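Local coordinates for Adenylate/guanylate cyclase/hydrolase, alpha/beta fold family (Ruegeria pomeroyi, PDB 3MR7), which probably forms cyclic AMP from ATP through the nucleotide cyclase domain seen here, one part of a longer protein, at residues 59-64 / 110-115; 154-159 / 165-170. One frame throughout, in Å; residues are numbered along the deposited sequence. Where two conformers were deposited one is given.

Contact 1. Residues 59-64 / 110-115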
ATOM      1  N   GLY A  59      -9.669  -5.198  -1.519  1.00 57.93           N
ATOM      2  CA  GLY A  59      -9.050  -6.504  -1.603  1.00 53.86           C
ATOM      3  C   GLY A  59      -9.916  -7.561  -0.954  1.00 54.12           C
ATOM      4  O   GLY A  59     -11.120  -7.358  -0.774  1.00 60.58           O
HETATM    5  N   MSE A  60      -9.313  -8.690  -0.602  1.00 48.70           N
HETATM    6  CA  MSE A  60     -10.082  -9.804  -0.075  1.00 56.40           C
HETATM    7  C   MSE A  60      -9.892 -10.046   1.420  1.00 58.68           C
HETATM    8  O   MSE A  60      -8.868  -9.718   1.996  1.00 66.72           O
HETATM    9  CB  MSE A  60      -9.778 -11.063  -0.863  1.00 58.71           C
HETATM   10  CG  MSE A  60      -9.750 -12.301  -0.012  1.00 70.30           C
HETATM   11 SE   MSE A  60      -9.034 -13.777  -1.042  0.74 86.42          SE
HETATM   12  CE  MSE A  60     -10.678 -14.239  -1.977  1.00 88.06           C
ATOM     13  N   LEU A  61     -10.895 -10.639   2.040  1.00 57.96           N
ATOM     14  CA  LEU A  61     -10.916 -10.797   3.481  1.00 55.77           C
ATOM     15  C   LEU A  61     -11.385 -12.195   3.782  1.00 55.64           C
ATOM     16  O   LEU A  61     -12.438 -12.595   3.317  1.00 68.30           O
ATOM     17  CB  LEU A  61     -11.912  -9.808   4.043  1.00 48.10           C
ATOM     18  CG  LEU A  61     -11.811  -9.343   5.473  1.00 50.37           C
ATOM     19  CD1 LEU A  61     -10.460  -8.805   5.705  1.00 44.50           C
ATOM     20  CD2 LEU A  61     -12.822  -8.241   5.626  1.00 60.70           C
ATOM     21  N   ALA A  62     -10.620 -12.963   4.536  1.00 49.34           N
ATOM     22  CA  ALA A  62     -11.057 -14.326   4.825  1.00 51.69           C
ATOM     23  C   ALA A  62     -10.867 -14.590   6.287  1.00 59.55           C
ATOM     24  O   ALA A  62     -10.128 -13.884   6.949  1.00 53.50           O
ATOM     25  CB  ALA A  62     -10.294 -15.344   3.999  1.00 39.75           C
ATOM     26  N   ARG A  63     -11.528 -15.612   6.802  1.00 63.38           N
ATOM     27  CA  ARG A  63     -11.400 -15.889   8.215  1.00 57.60           C
ATOM     28  C   ARG A  63     -11.250 -17.356   8.489  1.00 50.44           C
ATOM     29  O   ARG A  63     -11.733 -18.193   7.742  1.00 43.70           O
ATOM     30  CB  ARG A  63     -12.587 -15.333   8.986  1.00 60.15           C
ATOM     31  CG  ARG A  63     -13.855 -16.129   8.816  1.00 64.22           C
ATOM     32  CD  ARG A  63     -15.028 -15.309   9.272  1.00 61.55           C
ATOM     33  NE  ARG A  63     -16.267 -15.903   8.818  1.00 72.74           N
ATOM     34  CZ  ARG A  63     -16.910 -16.863   9.470  1.00 74.50           C
ATOM     35  NH1 ARG A  63     -16.433 -17.340  10.612  1.00 73.67           N
ATOM     36  NH2 ARG A  63     -18.036 -17.342   8.975  1.00 69.84           N
ATOM     37  N   PHE A  64     -10.592 -17.637   9.599  1.00 44.98           N
ATOM     38  CA  PHE A  64     -10.158 -18.972   9.964  1.00 48.77           C
ATOM     39  C   PHE A  64     -10.455 -19.259  11.453  1.00 57.51           C
ATOM     40  O   PHE A  64     -10.617 -18.350  12.273  1.00 46.74           O
ATOM     41  CB  PHE A  64      -8.648 -19.119   9.722  1.00 48.80           C
ATOM     42  CG  PHE A  64      -8.233 -18.987   8.286  1.00 51.22           C
ATOM     43  CD1 PHE A  64      -7.962 -20.118   7.521  1.00 57.20           C
ATOM     44  CD2 PHE A  64      -8.077 -17.734   7.704  1.00 56.43           C
ATOM     45  CE1 PHE A  64      -7.567 -20.003   6.184  1.00 60.59           C
ATOM     46  CE2 PHE A  64      -7.679 -17.606   6.372  1.00 56.51           C
ATOM     47  CZ  PHE A  64      -7.426 -18.748   5.608  1.00 55.33           C
ATOM     48  N   GLY A 110     -22.870 -12.715   6.703  1.00100.45           N
ATOM     49  CA  GLY A 110     -21.762 -12.908   5.782  1.00 98.96           C
ATOM     50  C   GLY A 110     -20.743 -11.783   5.754  1.00 91.62           C
ATOM     51  O   GLY A 110     -19.945 -11.699   4.817  1.00 92.05           O
ATOM     52  N   ASP A 111     -20.776 -10.915   6.766  1.00 76.97           N
ATOM     53  CA  ASP A 111     -19.771  -9.876   6.888  1.00 71.60           C
ATOM     54  C   ASP A 111     -19.188  -9.733   8.299  1.00 65.89           C
ATOM     55  O   ASP A 111     -19.810 -10.102   9.284  1.00 74.66           O
ATOM     56  CB  ASP A 111     -20.302  -8.550   6.383  1.00 70.29           C
ATOM     57  CG  ASP A 111     -19.202  -7.671   5.847  1.00 75.89           C
ATOM     58  OD1 ASP A 111     -18.014  -7.908   6.172  1.00 72.75           O
ATOM     59  OD2 ASP A 111     -19.525  -6.742   5.089  1.00 84.49           O
ATOM     60  N   ILE A 112     -17.980  -9.204   8.392  1.00 59.12           N
ATOM     61  CA  ILE A 112     -17.308  -9.149   9.672  1.00 55.66           C
ATOM     62  C   ILE A 112     -17.013  -7.719  10.098  1.00 56.85           C
ATOM     63  O   ILE A 112     -16.859  -6.834   9.260  1.00 68.00           O
ATOM     64  CB  ILE A 112     -16.049  -9.983   9.622  1.00 55.64           C
ATOM     65  CG1 ILE A 112     -15.138  -9.469   8.535  1.00 64.39           C
ATOM     66  CG2 ILE A 112     -16.384 -11.382   9.202  1.00 55.09           C
ATOM     67  CD1 ILE A 112     -13.966 -10.400   8.340  1.00 71.84           C
ATOM     68  N   PHE A 113     -16.949  -7.486  11.404  1.00 51.74           N
ATOM     69  CA  PHE A 113     -16.826  -6.125  11.916  1.00 59.10           C
ATOM     70  C   PHE A 113     -15.926  -6.067  13.138  1.00 66.69           C
ATOM     71  O   PHE A 113     -15.848  -7.014  13.916  1.00 77.27           O
ATOM     72  CB  PHE A 113     -18.197  -5.552  12.301  1.00 57.31           C
ATOM     73  CG  PHE A 113     -19.226  -5.602  11.200  1.00 65.95           C
ATOM     74  CD1 PHE A 113     -19.647  -4.438  10.566  1.00 71.22           C
ATOM     75  CD2 PHE A 113     -19.802  -6.805  10.810  1.00 67.00           C
ATOM     76  CE1 PHE A 113     -20.624  -4.470   9.546  1.00 60.06           C
ATOM     77  CE2 PHE A 113     -20.770  -6.837   9.789  1.00 66.94           C
ATOM     78  CZ  PHE A 113     -21.175  -5.669   9.164  1.00 54.95           C
ATOM     79  N   GLY A 114     -15.255  -4.934  13.306  1.00 59.38           N
ATOM     80  CA  GLY A 114     -14.464  -4.671  14.492  1.00 52.18           C
ATOM     81  C   GLY A 114     -13.083  -4.139  14.179  1.00 51.96           C
ATOM     82  O   GLY A 114     -12.563  -4.357  13.074  1.00 55.41           O
ATOM     83  N   ASP A 115     -12.488  -3.450  15.149  1.00 44.21           N
ATOM     84  CA  ASP A 115     -11.102  -3.034  15.041  1.00 44.32           C
ATOM     85  C   ASP A 115     -10.248  -4.149  14.463  1.00 53.04           C
ATOM     86  O   ASP A 115      -9.567  -3.949  13.463  1.00 61.82           O
ATOM     87  CB  ASP A 115     -10.549  -2.686  16.411  1.00 55.39           C
ATOM     88  CG  ASP A 115     -11.111  -1.407  16.961  1.00 70.62           C
ATOM     89  OD1 ASP A 115     -11.985  -0.824  16.293  1.00 73.17           O
ATOM     90  OD2 ASP A 115     -10.674  -0.984  18.061  1.00 78.19           O
TER
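An apolar side-chain contact joins the strand 59-64 to the short strand 112-113, on the face of the central sheet turned away from helices 27-47 and 67-84. The backbones stay apart, with the CA atoms of Leu-61 and Ile-112 9.0 Å from each other, and the distance is spanned by side chains. The ends of Leu-61 and Ile-112 meet head-on between the strands. Leu-61 CD2 lies 3.7 Å from Ile-112 CD1, and its next approach is to Ile-112 CG1, at 3.9 Å, so the methyl meets the end of the isoleucine's longer branch. That branch leaves through the space between the backbone N and the carbonyl carbon (chi1 59°) and then runs extended toward the leucine. The other branch serves a different partner: Ile-112 CG2 comes within 4.2 Å of Arg-63 CD, a looser touch on the aliphatic part of the arginine. Farther out, Arg-63 NH1 lies close to the like-charged NH2 of Arg-6. Val-53 adds to the packing on Ile-112, while Ile-10 and Ala-12 touch Leu-61. Just before the isoleucine, Asp-111 turns its carboxylate back on the chain and accepts the Ile-112 N-H through OD1 at 2.6 Å, on the anti side and 22° out of plane; OD1 also forms a salt bridge with Lys-54. Replacing Ile-112 by an alanine would probably leave Leu-61 CD2 without its partner and open a gap between the two strands. Since only hydrocarbon groups meet, this union rests on van der Waals packing and the burial of Ile-112, whereas the directional bonds of 59-64 go to its neighbours 4-15 and 51-56.

Contact 2. Residues 154-159 / 165-170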
ATOM      1  N   GLY A 154       8.289  -3.205  14.427  1.00 49.51           N
ATOM      2  CA  GLY A 154       7.961  -2.044  15.213  1.00 48.60           C
ATOM      3  C   GLY A 154       6.479  -1.725  15.243  1.00 57.68           C
ATOM      4  O   GLY A 154       5.624  -2.572  14.948  1.00 56.30           O
ATOM      5  N   LEU A 155       6.178  -0.490  15.627  1.00 48.76           N
ATOM      6  CA  LEU A 155       4.812  -0.079  15.877  1.00 44.41           C
ATOM      7  C   LEU A 155       4.179   0.558  14.662  1.00 59.29           C
ATOM      8  O   LEU A 155       4.840   1.177  13.824  1.00 70.69           O
ATOM      9  CB  LEU A 155       4.741   0.862  17.074  1.00 51.42           C
ATOM     10  CG  LEU A 155       5.373   0.219  18.317  1.00 63.95           C
ATOM     11  CD1 LEU A 155       5.305   1.175  19.455  1.00 56.64           C
ATOM     12  CD2 LEU A 155       4.682  -1.074  18.693  1.00 72.65           C
ATOM     13  N   GLN A 156       2.873   0.393  14.577  1.00 56.07           N
ATOM     14  CA  GLN A 156       2.125   0.818  13.427  1.00 54.72           C
ATOM     15  C   GLN A 156       0.849   1.461  13.944  1.00 64.73           C
ATOM     16  O   GLN A 156       0.068   0.816  14.652  1.00 76.20           O
ATOM     17  CB  GLN A 156       1.793  -0.413  12.619  1.00 52.33           C
ATOM     18  CG  GLN A 156       1.943  -0.244  11.185  1.00 60.45           C
ATOM     19  CD  GLN A 156       3.303   0.206  10.837  1.00 66.67           C
ATOM     20  OE1 GLN A 156       4.287  -0.172  11.483  1.00 70.46           O
ATOM     21  NE2 GLN A 156       3.386   1.036   9.814  1.00 62.73           N
ATOM     22  N   LYS A 157       0.645   2.734  13.634  1.00 51.88           N
ATOM     23  CA  LYS A 157      -0.598   3.371  14.032  1.00 57.58           C
ATOM     24  C   LYS A 157      -1.624   3.057  12.961  1.00 45.30           C
ATOM     25  O   LYS A 157      -1.304   3.027  11.800  1.00 53.61           O
ATOM     26  CB  LYS A 157      -0.400   4.877  14.251  1.00 60.15           C
ATOM     27  CG  LYS A 157      -1.612   5.728  13.987  1.00 62.99           C
ATOM     28  CD  LYS A 157      -2.657   5.715  15.106  1.00 63.84           C
ATOM     29  CE  LYS A 157      -3.951   6.340  14.548  1.00 68.26           C
ATOM     30  NZ  LYS A 157      -5.050   6.598  15.533  1.00 69.01           N
ATOM     31  N   VAL A 158      -2.850   2.765  13.346  1.00 50.96           N
ATOM     32  CA  VAL A 158      -3.875   2.383  12.375  1.00 45.62           C
ATOM     33  C   VAL A 158      -5.048   3.347  12.462  1.00 54.04           C
ATOM     34  O   VAL A 158      -5.478   3.721  13.544  1.00 52.10           O
ATOM     35  CB  VAL A 158      -4.351   0.968  12.638  1.00 43.56           C
ATOM     36  CG1 VAL A 158      -5.350   0.537  11.578  1.00 47.72           C
ATOM     37  CG2 VAL A 158      -3.162   0.033  12.696  1.00 29.76           C
ATOM     38  N   LYS A 159      -5.555   3.773  11.316  1.00 59.69           N
ATOM     39  CA  LYS A 159      -6.571   4.819  11.297  1.00 57.30           C
ATOM     40  C   LYS A 159      -7.695   4.520  12.313  1.00 60.34           C
ATOM     41  O   LYS A 159      -8.286   3.443  12.285  1.00 59.56           O
ATOM     42  CB  LYS A 159      -7.093   4.976   9.863  1.00 53.71           C
ATOM     43  CG  LYS A 159      -8.507   5.511   9.748  1.00 63.65           C
ATOM     44  CD  LYS A 159      -8.557   6.841   8.999  1.00 71.30           C
ATOM     45  CE  LYS A 159      -9.779   6.952   8.093  1.00 75.63           C
ATOM     46  NZ  LYS A 159      -9.718   5.896   7.021  1.00 83.41           N
ATOM     47  N   ILE A 165       0.002  -0.957  16.791  1.00 57.13           N
ATOM     48  CA  ILE A 165       0.183  -2.397  16.882  1.00 49.17           C
ATOM     49  C   ILE A 165       1.610  -2.751  16.520  1.00 46.01           C
ATOM     50  O   ILE A 165       2.186  -2.139  15.639  1.00 52.83           O
ATOM     51  CB  ILE A 165      -0.789  -3.137  15.921  1.00 53.91           C
ATOM     52  CG1 ILE A 165      -2.152  -3.290  16.574  1.00 52.98           C
ATOM     53  CG2 ILE A 165      -0.299  -4.512  15.589  1.00 43.76           C
ATOM     54  CD1 ILE A 165      -2.986  -2.090  16.512  1.00 50.40           C
ATOM     55  N   ARG A 166       2.180  -3.734  17.211  0.59 44.39           N
ATOM     56  CA  ARG A 166       3.509  -4.226  16.894  0.59 44.18           C
ATOM     57  C   ARG A 166       3.352  -5.266  15.788  0.59 44.34           C
ATOM     58  O   ARG A 166       2.583  -6.203  15.911  0.59 41.51           O
ATOM     59  CB  ARG A 166       4.211  -4.790  18.141  0.59 41.29           C
ATOM     60  CG  ARG A 166       5.547  -5.489  17.863  0.59 48.16           C
ATOM     61  CD  ARG A 166       6.546  -5.455  19.067  0.59 60.59           C
ATOM     62  NE  ARG A 166       7.506  -4.345  18.979  0.59 61.88           N
ATOM     63  CZ  ARG A 166       7.452  -3.247  19.725  0.59 70.45           C
ATOM     64  NH1 ARG A 166       6.499  -3.117  20.639  0.59 72.43           N
ATOM     65  NH2 ARG A 166       8.351  -2.282  19.570  0.59 72.70           N
ATOM     66  N   VAL A 167       4.081  -5.067  14.699  1.00 50.27           N
ATOM     67  CA  VAL A 167       3.911  -5.843  13.491  1.00 51.64           C
ATOM     68  C   VAL A 167       5.147  -6.684  13.173  1.00 53.01           C
ATOM     69  O   VAL A 167       6.283  -6.195  13.173  1.00 45.36           O
ATOM     70  CB  VAL A 167       3.572  -4.882  12.319  1.00 41.19           C
ATOM     71  CG1 VAL A 167       3.613  -5.581  10.984  1.00 34.18           C
ATOM     72  CG2 VAL A 167       2.204  -4.232  12.568  1.00 37.55           C
ATOM     73  N   TRP A 168       4.910  -7.962  12.913  1.00 47.94           N
ATOM     74  CA  TRP A 168       5.976  -8.889  12.572  1.00 42.41           C
ATOM     75  C   TRP A 168       5.810  -9.264  11.121  1.00 47.95           C
ATOM     76  O   TRP A 168       4.683  -9.406  10.622  1.00 50.39           O
ATOM     77  CB  TRP A 168       5.857 -10.140  13.420  1.00 41.23           C
ATOM     78  CG  TRP A 168       6.049  -9.863  14.859  1.00 46.35           C
ATOM     79  CD1 TRP A 168       5.142  -9.321  15.721  1.00 48.60           C
ATOM     80  CD2 TRP A 168       7.229 -10.106  15.614  1.00 48.90           C
ATOM     81  NE1 TRP A 168       5.684  -9.210  16.968  1.00 49.48           N
ATOM     82  CE2 TRP A 168       6.968  -9.683  16.933  1.00 52.69           C
ATOM     83  CE3 TRP A 168       8.484 -10.659  15.307  1.00 46.27           C
ATOM     84  CZ2 TRP A 168       7.924  -9.780  17.951  1.00 54.25           C
ATOM     85  CZ3 TRP A 168       9.425 -10.758  16.310  1.00 45.35           C
ATOM     86  CH2 TRP A 168       9.150 -10.315  17.619  1.00 40.48           C
ATOM     87  N   GLN A 169       6.933  -9.442  10.446  1.00 45.15           N
ATOM     88  CA  GLN A 169       6.916  -9.723   9.022  1.00 39.94           C
ATOM     89  C   GLN A 169       7.802 -10.874   8.608  1.00 43.93           C
ATOM     90  O   GLN A 169       8.903 -11.067   9.111  1.00 53.00           O
ATOM     91  CB  GLN A 169       7.328  -8.484   8.226  1.00 40.55           C
ATOM     92  CG  GLN A 169       7.223  -8.658   6.720  1.00 41.17           C
ATOM     93  CD  GLN A 169       7.614  -7.410   5.985  1.00 46.91           C
ATOM     94  OE1 GLN A 169       8.786  -7.035   5.975  1.00 57.90           O
ATOM     95  NE2 GLN A 169       6.637  -6.741   5.372  1.00 34.32           N
ATOM     96  N   TRP A 170       7.315 -11.622   7.642  1.00 48.12           N
ATOM     97  CA  TRP A 170       8.086 -12.666   7.036  1.00 48.18           C
ATOM     98  C   TRP A 170       8.188 -12.373   5.558  1.00 52.59           C
ATOM     99  O   TRP A 170       7.204 -12.009   4.912  1.00 50.75           O
ATOM    100  CB  TRP A 170       7.374 -13.984   7.244  1.00 49.46           C
ATOM    101  CG  TRP A 170       7.922 -15.076   6.419  1.00 60.19           C
ATOM    102  CD1 TRP A 170       8.921 -15.948   6.753  1.00 63.44           C
ATOM    103  CD2 TRP A 170       7.496 -15.436   5.114  1.00 61.71           C
ATOM    104  NE1 TRP A 170       9.144 -16.826   5.726  1.00 58.52           N
ATOM    105  CE2 TRP A 170       8.279 -16.534   4.708  1.00 58.04           C
ATOM    106  CE3 TRP A 170       6.513 -14.947   4.252  1.00 54.65           C
ATOM    107  CZ2 TRP A 170       8.117 -17.137   3.486  1.00 47.68           C
ATOM    108  CZ3 TRP A 170       6.362 -15.531   3.056  1.00 44.33           C
ATOM    109  CH2 TRP A 170       7.157 -16.620   2.672  1.00 48.74           C
TER
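The beta hairpin formed by strands 151-158 and 161-170 holds this contact, in which Gln-156 and Ile-165 make an antiparallel hydrogen-bonded pair. Ile-165 N donates to Gln-156 O at 2.8 Å from 25° out of the carbonyl plane; the return bond, from Gln-156 N to Ile-165 O, is weak. Beyond the non-hydrogen-bonded pair Leu-155 and Arg-166, Val-167 N gives its hydrogen to Gly-154 O at 2.9 Å, almost end-on to the carbonyl. Over residues 154-158 and 165-170 the two directions differ by 122°, so the pair splays well away from straight antiparallel. Within the cyclase domain the hairpin forms one end of the mixed sheet, 161-170 pairing with 132-135, and one face packs on helix 115-126. Gln-156 and Ile-165 point to that face, where Ile-126 and Val-119 meet them. There Val-167 CG2 touches Gln-156 CB at 3.8 Å, and Val-158 CG2 approaches Ile-165 CD1 more loosely, at 4.4 Å. The polar end of Gln-156 turns to the second subunit, its NE2 hydrogen-bonding to OE1 of Gln-156 of that subunit. On the other face Leu-155 and Arg-166 meet. In one of two modelled conformers of the arginine, a bend at chi3 (-95°) brings the guanidinium over the leucine, Leu-155 CD2 lying above one face and nearest Arg-166 NH1 at 3.4 Å, while Arg-166 NE makes a salt bridge with Asp-152; with a second conformer present, this packing on the leucine is not firmly fixed.

Overall arrangement
Along the chain the two contacts follow one another, both segments of contact 1 preceding those of contact 2, and all four fall within the cyclase catalytic domain. Their centres are 19 Å apart and their nearest atoms about 6 Å apart, without touching. Both belong to the same mixed sheet: strand 96-107 pairs with 112-113 of contact 1 and with 132-135, which in turn pairs with 161-170 of contact 2. Helix 115-126, which begins just after the strand 112-113, runs on to pack against the hairpin of contact 2, giving a second link. Each contact also reaches the second subunit, through Met-60 and through Gln-156, so the dimer interface draws on separate regions of one domain.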